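Local coordinates for epsin-1 (Saccharomyces cerevisiae, PDB 5LOZ), which binds phosphoinositide-rich membranes, clathrin and ubiquitin as an endocytic adaptor, here represented by its membrane-binding ENTH domain, at residues A[28-33]-A[67-72]. Residues are numbered along the deposited sequence; the frame is centred on the assembly and turned at random.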
loop_
_atom_site.group_PDB
_atom_site.type_symbol
_atom_site.label_atom_id
_atom_site.label_comp_id
_atom_site.label_asym_id
_atom_site.label_seq_id
_atom_site.Cartn_x
_atom_site.Cartn_y
_atom_site.Cartn_z
ATOM N N GLU A 28 4.111 -12.247 -1.994
ATOM C CA GLU A 28 3.299 -12.679 -3.112
ATOM C C GLU A 28 2.754 -11.494 -3.923
ATOM O O GLU A 28 2.686 -11.570 -5.125
ATOM C CB GLU A 28 2.163 -13.591 -2.617
ATOM C CG GLU A 28 1.606 -14.464 -3.714
ATOM C CD GLU A 28 0.649 -15.553 -3.226
ATOM O OE1 GLU A 28 -0.065 -16.122 -4.101
ATOM O OE2 GLU A 28 0.610 -15.828 -1.996
ATOM N N LEU A 29 2.351 -10.397 -3.264
ATOM C CA LEU A 29 1.839 -9.212 -3.983
ATOM C C LEU A 29 2.943 -8.539 -4.818
ATOM O O LEU A 29 2.708 -8.106 -5.946
ATOM C CB LEU A 29 1.209 -8.211 -2.992
ATOM C CG LEU A 29 -0.151 -8.626 -2.414
ATOM C CD1 LEU A 29 -0.571 -7.729 -1.272
ATOM C CD2 LEU A 29 -1.260 -8.627 -3.512
ATOM N N ALA A 30 4.173 -8.525 -4.294
ATOM C CA ALA A 30 5.289 -7.958 -5.027
ATOM C C ALA A 30 5.643 -8.804 -6.240
ATOM O O ALA A 30 5.888 -8.260 -7.325
ATOM C CB ALA A 30 6.486 -7.697 -4.118
ATOM N N GLU A 31 5.574 -10.129 -6.107
ATOM C CA GLU A 31 5.835 -11.032 -7.231
ATOM C C GLU A 31 4.758 -10.879 -8.286
ATOM O O GLU A 31 5.034 -10.733 -9.483
ATOM C CB GLU A 31 5.934 -12.491 -6.748
ATOM C CG GLU A 31 7.235 -12.819 -6.020
ATOM C CD GLU A 31 8.497 -12.663 -6.922
ATOM O OE1 GLU A 31 8.369 -12.760 -8.163
ATOM O OE2 GLU A 31 9.610 -12.476 -6.374
ATOM N N LYS A 32 3.524 -10.816 -7.835
ATOM C CA LYS A 32 2.394 -10.659 -8.757
ATOM C C LYS A 32 2.349 -9.335 -9.495
ATOM O O LYS A 32 1.835 -9.275 -10.620
ATOM C CB LYS A 32 1.088 -10.981 -8.051
ATOM C CG LYS A 32 0.912 -12.473 -7.790
ATOM C CD LYS A 32 -0.470 -12.842 -7.232
ATOM C CE LYS A 32 -0.580 -14.373 -7.075
ATOM N NZ LYS A 32 -2.009 -14.850 -7.061
ATOM N N SER A 33 2.921 -8.275 -8.902
ATOM C CA SER A 33 2.952 -6.955 -9.540
ATOM C C SER A 33 3.643 -6.920 -10.891
ATOM O O SER A 33 3.444 -5.990 -11.660
ATOM C CB SER A 33 3.613 -5.928 -8.633
ATOM O OG SER A 33 5.000 -6.156 -8.516
ATOM N N ILE A 67 1.473 -0.777 -0.419
ATOM C CA ILE A 67 2.088 0.132 -1.406
ATOM C C ILE A 67 3.593 0.382 -1.142
ATOM O O ILE A 67 4.415 0.420 -2.061
ATOM C CB ILE A 67 1.317 1.434 -1.568
ATOM C CG1 ILE A 67 -0.098 1.155 -2.051
ATOM C CG2 ILE A 67 2.079 2.395 -2.533
ATOM C CD1 ILE A 67 -1.006 2.320 -2.023
ATOM N N ASP A 68 3.952 0.542 0.134
ATOM C CA ASP A 68 5.339 0.754 0.529
ATOM C C ASP A 68 6.203 -0.426 0.078
ATOM O O ASP A 68 7.294 -0.204 -0.500
ATOM C CB ASP A 68 5.434 1.004 2.026
ATOM C CG ASP A 68 6.847 0.899 2.546
ATOM O OD1 ASP A 68 7.568 1.878 2.343
ATOM O OD2 ASP A 68 7.242 -0.191 3.064
ATOM N N TYR A 69 5.748 -1.655 0.337
ATOM C CA TYR A 69 6.488 -2.846 -0.030
ATOM C C TYR A 69 6.623 -2.950 -1.565
ATOM O O TYR A 69 7.667 -3.336 -2.092
ATOM C CB TYR A 69 5.825 -4.092 0.496
ATOM C CG TYR A 69 6.733 -5.296 0.546
ATOM C CD1 TYR A 69 7.574 -5.506 1.623
ATOM C CD2 TYR A 69 6.751 -6.228 -0.478
ATOM C CE1 TYR A 69 8.402 -6.606 1.700
ATOM C CE2 TYR A 69 7.588 -7.350 -0.416
ATOM C CZ TYR A 69 8.419 -7.526 0.684
ATOM O OH TYR A 69 9.274 -8.599 0.832
ATOM N N LEU A 70 5.552 -2.591 -2.265
ATOM C CA LEU A 70 5.495 -2.705 -3.692
ATOM C C LEU A 70 6.497 -1.781 -4.389
ATOM O O LEU A 70 7.091 -2.164 -5.392
ATOM C CB LEU A 70 4.086 -2.394 -4.201
ATOM C CG LEU A 70 3.000 -3.452 -4.047
ATOM C CD1 LEU A 70 1.687 -3.039 -4.714
ATOM C CD2 LEU A 70 3.502 -4.791 -4.616
ATOM N N ILE A 71 6.640 -0.558 -3.901
ATOM C CA ILE A 71 7.572 0.385 -4.528
ATOM C C ILE A 71 9.016 0.031 -4.177
ATOM O O ILE A 71 9.933 0.402 -4.888
ATOM C CB ILE A 71 7.245 1.888 -4.248
ATOM C CG1 ILE A 71 7.527 2.281 -2.799
ATOM C CG2 ILE A 71 5.784 2.238 -4.679
ATOM C CD1 ILE A 71 7.545 3.776 -2.551
ATOM N N ARG A 72 9.201 -0.683 -3.055
ATOM C CA ARG A 72 10.496 -1.132 -2.640
ATOM C C ARG A 72 10.906 -2.487 -3.260
ATOM O O ARG A 72 12.095 -2.744 -3.437
ATOM C CB ARG A 72 10.604 -1.190 -1.127
ATOM C CG ARG A 72 10.630 0.140 -0.411
ATOM C CD ARG A 72 10.200 -0.027 1.052
ATOM N NE ARG A 72 11.130 -0.845 1.775
ATOM C CZ ARG A 72 10.829 -1.707 2.738
ATOM N NH1 ARG A 72 9.578 -1.874 3.154
ATOM N NH2 ARG A 72 11.813 -2.408 3.312
#
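The hydroxyl OG of Ser33, a residue whose CB meets Leu70 CD2 across the contact, has two hydrogen-bond partners: it donates to Ala30 O one turn back, at 2.6 Å, and is also hydrogen-bonded to the backbone N of Ser75, just after helix 57-73. With OG standing between the backbone N and the carbonyl carbon (chi1 70°), the hydroxyl can curl back to this carbonyl, approaching it 24° out of the carbonyl plane. A serine suits the place because its short hydroxyl reaches two backbone groups, Ala30 O and Ser75 N, while its CB still presents carbon to Leu70.

Leu70 makes the largest share of the contact, chiefly through one methyl. CG lies beside the backbone N and anti to the carbonyl carbon, and the branch CD2 reaches out to the opposing backbone, where it lies 3.7 Å from Ala30 CA and equally close to Leu29 O. Ser33 CB is farther from this methyl, at 4.2 Å. The small Ala30 lets the backbones come near, its CA standing 5.4 Å from that of Leu70. Ala30 CB in turn meets the edge of the Tyr69 ring, near the ring plane, 3.9 Å from CE2; the ring also stacks with Phe73. Leu29 CB adds a looser apolar touch to Leu70 CD2, and its side chain continues onto Leu9 and Ile42.

The packing joins helices 23-32 and 57-73 within the alpha-alpha superhelix of the ENTH domain; the axes of the short segments pass 9.3 Å apart at a crossing angle of -49°. No hydrogen bond links the two segments directly, so their association here rests on methyl, alanine and ring-edge packing, while the Ser33 hydroxyl ties its own segment to Ser75 N.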